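Local coordinates for protein arylamine n-acetyltransferase (Mycobacterium smegmatis, PDB 1W5R) that belongs to the arylamine N-acetyltransferases, which transfer an acetyl group to arylamines through a catalytic triad, and is here an engineered active-site variant, at residues A[81-84]-A[85-89]; A[215-219]-A[220-224]; A[266-269]-A[270-274]. The protein carries 1 engineered substitution. All blocks are in the same frame, centred on the assembly; numbering follows the deposited sequence.

The three contacts are local and lie in series along the chain: the C-terminal end of helix 73-87 (contact 1), the hairpin of strands 212-216 and 220-225 (contact 2) and the short last helix, 268-274, with its N-cap (contact 3). Contacts 1 and 3 lie on opposite sides of the chain's centre, their centres about 37 Å apart. Contacts 2 and 3 come to about 7 Å at their nearest atoms without touching, and both lean on V248 of helix 245-255, through L224 and V272. Helix 73-87, whose far end carries contact 1, begins at the engineered glutamine standing where these enzymes have their catalytic cysteine; the centres of contacts 1 and 2 are about 25 Å apart.

Contact 1 of 3, residues A[81-84]-A[85-89]; sequences GYVL and EELGF
L84 and F89 meet across the end of helix 73-87, with both the carbonyl and the side chain of L84 engaged. The isobutyl group crosses the phenyl obliquely, and its CD2 methyl comes over one face near the rim, 3.8 Å from F89 CD1. The carbonyl meets the edge instead: L84 O lies in the ring plane, 3.4 Å from F89 CD1. L28 of helix 25-38 touches both side chains, a buried setting that suits two large apolar residues.

One residue earlier, V83 pairs with L87 a turn ahead, the two side chains running side by side. V83 CG1 is anti to the backbone N (chi1 167°), which turns it along the helix to stand 4.0 Å from L87 CD1. L8 of helix 8-14 packs on both residues.

The helix stops in a Schellman motif. F89 N donates to L84 O at 3.0 Å, the six-to-one bond, and G88 N donates to E85 O at 3.1 Å, the five-to-two bond; G88 N also makes a weak bond to L84 O. G88 has a positive phi of 118°, where a side chain would jam against the preceding carbonyl; glycine fits here for that reason.

Y82 and E85 point the same way, ring and carboxylate planes turned 57° apart. E85 CG swings back beside its own backbone N, close over G81 O, and the extended chain beyond carries OE1 towards the tyrosine. A water donates to both Y82 O (3.0 Å) and E85 OE1 (3.1 Å), joining the carboxylate to a carbonyl that already accepts from E86 N. The charged end of E85 makes a salt bridge with R93, which also forms a cation-pi pair with Y82, and the Y82 hydroxyl is hydrogen-bonded to L55 O.

Contact 2 of 3, residues A[215-219]-A[220-224]; sequences VVTDD and ARYNL
V215 and Y222 form an antiparallel hydrogen-bonded pair: Y222 N donates to V215 O at 2.9 Å, and V215 N returns a bond to Y222 O at 3.1 Å. Nearer the bend, T217 N donates to A220 O, also at 2.9 Å. D218 and D219 take the corners of a type I turn, so this is a tight two-residue beta hairpin; an aspartate suits the first corner because D218 OD1 forms salt bridges with R37 and R153. The hairpin lies in the antiparallel sheet that continues with strands 228-233 and 236-242, probably part of the alpha/beta lid of the N-acetyltransferase fold. T217 OG1 sits between its own backbone N and carbonyl carbon (chi1 66°), turned inward to accept a weak bond from D219 N in an ST turn. A water lies 2.7 Å from both T217 OG1 and Y222 OH, in the plane of the tyrosine ring, whose edge also faces V215 O and T217 OG1. V215 CG1 comes from above one face of that ring near its rim, 3.9 Å from Y222 CD1. On the other face of the sheet, the long aliphatic part of R221 runs beside V216, with R221 CG 3.9 Å from V216 CG1; its guanidinium reaches on to a salt bridge with E155.

Contact 3 of 3, residues A[266-269]-A[270-274]; sequences RDVQ and ARVAE
V272 N donates to V268 O at 2.9 Å and nearly straight (171°), the shortest of the bonds that close the first turns of helix 268-274. V272 CG2, anti to the carbonyl carbon, stands beside the backbone N, which brings it 3.3 Å from the same V268 O and 4.0 Å from V268 CG1. These two valines run side by side; V268 faces L48 and L263, while V272 sits against V248 and L249 of helix 245-255, where a compact branched residue fits. D267 is the N-cap: its OD1 accepts from A270 N at 3.3 Å, met from well above the carboxylate plane. The methyl of A270 lies over that carboxylate, its CB equally far, 3.4 Å, from D267 OD1 and OD2, and a small side chain suits so close an approach. D267 O meanwhile takes R271 N in the ordinary helical bond. Farther on, R271 bends at chi2, which lets NH1 form a salt bridge with E274 OE1 at 2.9 Å, while its NE is bonded to L47 O. Capping the amide of A270 at the helix start, D267 probably feels the positive end of the helix dipole, which would favour its ionised form.

Contact 1 of 3, residues A[81-84]-A[85-89]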
loop_
_atom_site.group_PDB
_atom_site.type_symbol
_atom_site.label_atom_id
_atom_site.label_comp_id
_atom_site.label_asym_id
_atom_site.label_seq_id
_atom_site.Cartn_x
_atom_site.Cartn_y
_atom_site.Cartn_z
ATOM N N GLY A 81 -17.708 -23.359 15.297
ATOM C CA GLY A 81 -18.902 -23.925 15.928
ATOM C C GLY A 81 -18.589 -25.193 16.711
ATOM O O GLY A 81 -18.994 -25.330 17.868
ATOM N N TYR A 82 -17.858 -26.120 16.097
ATOM C CA TYR A 82 -17.468 -27.367 16.771
ATOM C C TYR A 82 -16.564 -27.083 17.954
ATOM O O TYR A 82 -16.744 -27.665 19.035
ATOM C CB TYR A 82 -16.755 -28.313 15.800
ATOM C CG TYR A 82 -17.635 -28.833 14.682
ATOM C CD1 TYR A 82 -17.323 -28.586 13.333
ATOM C CD2 TYR A 82 -18.774 -29.587 14.967
ATOM C CE1 TYR A 82 -18.143 -29.072 12.310
ATOM C CE2 TYR A 82 -19.592 -30.073 13.961
ATOM C CZ TYR A 82 -19.270 -29.824 12.629
ATOM O OH TYR A 82 -20.072 -30.302 11.624
ATOM N N VAL A 83 -15.607 -26.178 17.764
ATOM C CA VAL A 83 -14.656 -25.836 18.819
ATOM C C VAL A 83 -15.386 -25.266 20.028
ATOM O O VAL A 83 -15.135 -25.695 21.169
ATOM C CB VAL A 83 -13.577 -24.840 18.332
ATOM C CG1 VAL A 83 -12.811 -24.270 19.510
ATOM C CG2 VAL A 83 -12.648 -25.513 17.363
ATOM N N LEU A 84 -16.297 -24.322 19.794
ATOM C CA LEU A 84 -16.986 -23.667 20.910
ATOM C C LEU A 84 -17.883 -24.630 21.678
ATOM O O LEU A 84 -17.919 -24.593 22.912
ATOM C CB LEU A 84 -17.757 -22.431 20.460
ATOM C CG LEU A 84 -16.900 -21.288 19.897
ATOM C CD1 LEU A 84 -17.819 -20.202 19.410
ATOM C CD2 LEU A 84 -15.856 -20.716 20.886
ATOM N N GLU A 85 -18.586 -25.492 20.946
ATOM C CA GLU A 85 -19.380 -26.579 21.533
ATOM C C GLU A 85 -18.547 -27.466 22.434
ATOM O O GLU A 85 -18.959 -27.800 23.562
ATOM C CB GLU A 85 -19.937 -27.459 20.426
ATOM C CG GLU A 85 -21.181 -26.942 19.825
ATOM C CD GLU A 85 -21.880 -27.979 18.972
ATOM O OE1 GLU A 85 -21.205 -28.765 18.252
ATOM O OE2 GLU A 85 -23.117 -27.972 19.009
ATOM N N GLU A 86 -17.381 -27.863 21.935
ATOM C CA GLU A 86 -16.517 -28.779 22.666
ATOM C C GLU A 86 -16.078 -28.128 23.971
ATOM O O GLU A 86 -16.016 -28.792 25.008
ATOM C CB GLU A 86 -15.319 -29.209 21.805
ATOM C CG GLU A 86 -14.316 -30.153 22.488
ATOM C CD GLU A 86 -14.907 -31.499 22.910
ATOM O OE1 GLU A 86 -15.972 -31.908 22.389
ATOM O OE2 GLU A 86 -14.286 -32.150 23.773
ATOM N N LEU A 87 -15.831 -26.817 23.921
ATOM C CA LEU A 87 -15.368 -26.071 25.087
ATOM C C LEU A 87 -16.450 -25.792 26.129
ATOM O O LEU A 87 -16.120 -25.422 27.259
ATOM C CB LEU A 87 -14.672 -24.764 24.660
ATOM C CG LEU A 87 -13.289 -24.898 24.000
ATOM C CD1 LEU A 87 -12.787 -23.576 23.430
ATOM C CD2 LEU A 87 -12.245 -25.452 24.967
ATOM N N GLY A 88 -17.720 -25.960 25.763
ATOM C CA GLY A 88 -18.830 -25.789 26.702
ATOM C C GLY A 88 -19.839 -24.695 26.392
ATOM O O GLY A 88 -20.825 -24.524 27.124
ATOM N N PHE A 89 -19.603 -23.939 25.314
ATOM C CA PHE A 89 -20.576 -22.946 24.852
ATOM C C PHE A 89 -21.772 -23.629 24.206
ATOM O O PHE A 89 -21.656 -24.750 23.717
ATOM C CB PHE A 89 -19.945 -22.016 23.811
ATOM C CG PHE A 89 -18.852 -21.143 24.343
ATOM C CD1 PHE A 89 -17.526 -21.529 24.238
ATOM C CD2 PHE A 89 -19.149 -19.916 24.927
ATOM C CE1 PHE A 89 -16.504 -20.705 24.703
ATOM C CE2 PHE A 89 -18.140 -19.092 25.409
ATOM C CZ PHE A 89 -16.818 -19.477 25.296
HETATM O O HOH W 1 -18.411 -30.081 18.669
#

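Contact 2 of 3, residues A[215-219]-A[220-224]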
loop_
_atom_site.group_PDB
_atom_site.type_symbol
_atom_site.label_atom_id
_atom_site.label_comp_id
_atom_site.label_asym_id
_atom_site.label_seq_id
_atom_site.Cartn_x
_atom_site.Cartn_y
_atom_site.Cartn_z
ATOM N N VAL A 215 -7.254 -11.930 5.802
ATOM C CA VAL A 215 -6.870 -12.205 7.188
ATOM C C VAL A 215 -7.004 -10.887 7.939
ATOM O O VAL A 215 -6.964 -9.818 7.325
ATOM C CB VAL A 215 -5.440 -12.801 7.297
ATOM C CG1 VAL A 215 -4.356 -11.734 7.037
ATOM C CG2 VAL A 215 -5.252 -13.509 8.639
ATOM N N VAL A 216 -7.184 -10.957 9.256
ATOM C CA VAL A 216 -7.354 -9.730 10.033
ATOM C C VAL A 216 -6.459 -9.772 11.259
ATOM O O VAL A 216 -6.575 -10.680 12.086
ATOM C CB VAL A 216 -8.826 -9.502 10.480
ATOM C CG1 VAL A 216 -8.962 -8.184 11.253
ATOM C CG2 VAL A 216 -9.754 -9.487 9.270
ATOM N N THR A 217 -5.583 -8.771 11.369
ATOM C CA THR A 217 -4.679 -8.651 12.506
ATOM C C THR A 217 -5.218 -7.567 13.435
ATOM O O THR A 217 -6.205 -6.889 13.106
ATOM C CB THR A 217 -3.268 -8.243 12.045
ATOM O OG1 THR A 217 -3.307 -6.920 11.498
ATOM C CG2 THR A 217 -2.737 -9.215 10.982
ATOM N N ASP A 218 -4.562 -7.382 14.582
ATOM C CA ASP A 218 -4.989 -6.319 15.498
ATOM C C ASP A 218 -5.008 -4.953 14.817
ATOM O O ASP A 218 -5.847 -4.113 15.155
ATOM C CB ASP A 218 -4.077 -6.229 16.730
ATOM C CG ASP A 218 -4.116 -7.476 17.590
ATOM O OD1 ASP A 218 -4.881 -8.425 17.289
ATOM O OD2 ASP A 218 -3.378 -7.498 18.600
ATOM N N ASP A 219 -4.088 -4.743 13.873
ATOM C CA ASP A 219 -3.882 -3.424 13.253
ATOM C C ASP A 219 -4.547 -3.227 11.907
ATOM O O ASP A 219 -4.732 -2.090 11.474
ATOM C CB ASP A 219 -2.392 -3.145 13.064
ATOM C CG ASP A 219 -1.649 -3.016 14.371
ATOM O OD1 ASP A 219 -2.233 -2.506 15.348
ATOM O OD2 ASP A 219 -0.464 -3.411 14.406
ATOM N N ALA A 220 -4.894 -4.312 11.218
ATOM C CA ALA A 220 -5.338 -4.131 9.834
ATOM C C ALA A 220 -6.193 -5.269 9.310
ATOM O O ALA A 220 -6.032 -6.404 9.739
ATOM C CB ALA A 220 -4.141 -3.919 8.907
ATOM N N ARG A 221 -7.058 -4.940 8.357
ATOM C CA ARG A 221 -7.798 -5.940 7.586
ATOM C C ARG A 221 -7.138 -6.084 6.230
ATOM O O ARG A 221 -6.875 -5.079 5.563
ATOM C CB ARG A 221 -9.252 -5.510 7.406
ATOM C CG ARG A 221 -10.019 -5.367 8.716
ATOM C CD ARG A 221 -11.425 -4.827 8.469
ATOM N NE ARG A 221 -12.270 -4.810 9.672
ATOM C CZ ARG A 221 -12.858 -5.892 10.194
ATOM N NH1 ARG A 221 -12.689 -7.089 9.634
ATOM N NH2 ARG A 221 -13.619 -5.780 11.282
ATOM N N TYR A 222 -6.900 -7.327 5.820
ATOM C CA TYR A 222 -6.281 -7.629 4.532
ATOM C C TYR A 222 -7.254 -8.388 3.667
ATOM O O TYR A 222 -7.802 -9.400 4.098
ATOM C CB TYR A 222 -5.027 -8.493 4.736
ATOM C CG TYR A 222 -3.962 -7.792 5.537
ATOM C CD1 TYR A 222 -3.995 -7.802 6.930
ATOM C CD2 TYR A 222 -2.924 -7.112 4.898
ATOM C CE1 TYR A 222 -3.019 -7.155 7.666
ATOM C CE2 TYR A 222 -1.939 -6.453 5.632
ATOM C CZ TYR A 222 -1.988 -6.485 7.012
ATOM O OH TYR A 222 -1.025 -5.820 7.751
ATOM N N ASN A 223 -7.480 -7.890 2.449
ATOM C CA ASN A 223 -8.393 -8.564 1.536
ATOM C C ASN A 223 -7.869 -8.559 0.116
ATOM O O ASN A 223 -7.778 -7.494 -0.509
ATOM C CB ASN A 223 -9.791 -7.964 1.554
ATOM C CG ASN A 223 -10.773 -8.833 0.798
ATOM O OD1 ASN A 223 -11.073 -9.929 1.227
ATOM N ND2 ASN A 223 -11.214 -8.375 -0.362
ATOM N N LEU A 224 -7.526 -9.748 -0.364
ATOM C CA LEU A 224 -7.026 -9.939 -1.725
ATOM C C LEU A 224 -8.167 -10.435 -2.604
ATOM O O LEU A 224 -8.807 -11.428 -2.269
ATOM C CB LEU A 224 -5.917 -10.994 -1.703
ATOM C CG LEU A 224 -5.294 -11.398 -3.048
ATOM C CD1 LEU A 224 -4.356 -10.282 -3.539
ATOM C CD2 LEU A 224 -4.520 -12.708 -2.946
HETATM O O HOH W 2 -0.939 -6.070 10.462
#

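Contact 3 of 3, residues A[266-269]-A[270-274]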
loop_
_atom_site.group_PDB
_atom_site.type_symbol
_atom_site.label_atom_id
_atom_site.label_comp_id
_atom_site.label_asym_id
_atom_site.label_seq_id
_atom_site.Cartn_x
_atom_site.Cartn_y
_atom_site.Cartn_z
ATOM N N ARG A 266 -2.230 -29.185 -9.660
ATOM C CA ARG A 266 -3.495 -28.584 -10.069
ATOM C C ARG A 266 -3.291 -27.318 -10.919
ATOM O O ARG A 266 -4.257 -26.698 -11.365
ATOM C CB ARG A 266 -4.376 -28.336 -8.855
ATOM C CG ARG A 266 -4.719 -29.629 -8.134
ATOM C CD ARG A 266 -5.936 -29.492 -7.195
ATOM N NE ARG A 266 -6.327 -30.762 -6.587
ATOM C CZ ARG A 266 -7.364 -31.500 -6.976
ATOM N NH1 ARG A 266 -8.133 -31.108 -7.984
ATOM N NH2 ARG A 266 -7.633 -32.638 -6.350
ATOM N N ASP A 267 -2.033 -26.950 -11.123
ATOM C CA ASP A 267 -1.612 -25.707 -11.835
ATOM C C ASP A 267 -2.310 -24.472 -11.299
ATOM O O ASP A 267 -2.995 -23.730 -12.008
ATOM C CB ASP A 267 -1.714 -25.835 -13.344
ATOM C CG ASP A 267 -0.732 -24.886 -14.022
ATOM O OD1 ASP A 267 -0.179 -24.023 -13.315
ATOM O OD2 ASP A 267 -0.536 -25.023 -15.246
ATOM N N VAL A 268 -2.099 -24.288 -10.002
ATOM C CA VAL A 268 -2.634 -23.176 -9.274
ATOM C C VAL A 268 -2.258 -21.864 -9.964
ATOM O O VAL A 268 -3.105 -20.987 -10.140
ATOM C CB VAL A 268 -2.099 -23.161 -7.827
ATOM C CG1 VAL A 268 -2.637 -21.960 -7.074
ATOM C CG2 VAL A 268 -2.468 -24.451 -7.101
ATOM N N GLN A 269 -0.992 -21.739 -10.362
ATOM C CA GLN A 269 -0.492 -20.487 -10.899
ATOM C C GLN A 269 -1.254 -20.092 -12.163
ATOM O O GLN A 269 -1.639 -18.935 -12.312
ATOM C CB GLN A 269 1.026 -20.552 -11.153
ATOM C CG GLN A 269 1.689 -19.175 -11.203
ATOM C CD GLN A 269 3.141 -19.223 -11.620
ATOM O OE1 GLN A 269 4.036 -19.086 -10.792
ATOM N NE2 GLN A 269 3.383 -19.424 -12.914
ATOM N N ALA A 270 -1.502 -21.058 -13.055
ATOM C CA ALA A 270 -2.247 -20.805 -14.287
ATOM C C ALA A 270 -3.705 -20.416 -14.040
ATOM O O ALA A 270 -4.249 -19.575 -14.738
ATOM C CB ALA A 270 -2.170 -22.005 -15.239
ATOM N N ARG A 271 -4.334 -21.015 -13.031
ATOM C CA ARG A 271 -5.718 -20.676 -12.754
ATOM C C ARG A 271 -5.824 -19.293 -12.105
ATOM O O ARG A 271 -6.731 -18.524 -12.406
ATOM C CB ARG A 271 -6.350 -21.741 -11.855
ATOM C CG ARG A 271 -7.788 -21.452 -11.424
ATOM C CD ARG A 271 -8.755 -21.209 -12.596
ATOM N NE ARG A 271 -10.120 -21.054 -12.091
ATOM C CZ ARG A 271 -11.084 -20.347 -12.668
ATOM N NH1 ARG A 271 -10.870 -19.688 -13.810
ATOM N NH2 ARG A 271 -12.276 -20.283 -12.076
ATOM N N VAL A 272 -4.896 -19.000 -11.208
ATOM C CA VAL A 272 -4.820 -17.665 -10.616
ATOM C C VAL A 272 -4.619 -16.601 -11.707
ATOM O O VAL A 272 -5.220 -15.528 -11.656
ATOM C CB VAL A 272 -3.742 -17.617 -9.525
ATOM C CG1 VAL A 272 -3.475 -16.189 -9.071
ATOM C CG2 VAL A 272 -4.190 -18.450 -8.343
ATOM N N ALA A 273 -3.810 -16.917 -12.723
ATOM C CA ALA A 273 -3.631 -15.983 -13.837
ATOM C C ALA A 273 -4.954 -15.606 -14.503
ATOM O O ALA A 273 -5.179 -14.444 -14.827
ATOM C CB ALA A 273 -2.658 -16.556 -14.859
ATOM N N GLU A 274 -5.858 -16.580 -14.656
ATOM C CA GLU A 274 -7.159 -16.355 -15.303
ATOM C C GLU A 274 -8.054 -15.371 -14.547
ATOM O O GLU A 274 -8.922 -14.726 -15.139
ATOM C CB GLU A 274 -7.928 -17.672 -15.463
ATOM C CG GLU A 274 -7.320 -18.590 -16.503
ATOM C CD GLU A 274 -8.049 -19.920 -16.651
ATOM O OE1 GLU A 274 -8.878 -20.282 -15.797
ATOM O OE2 GLU A 274 -7.773 -20.605 -17.659
#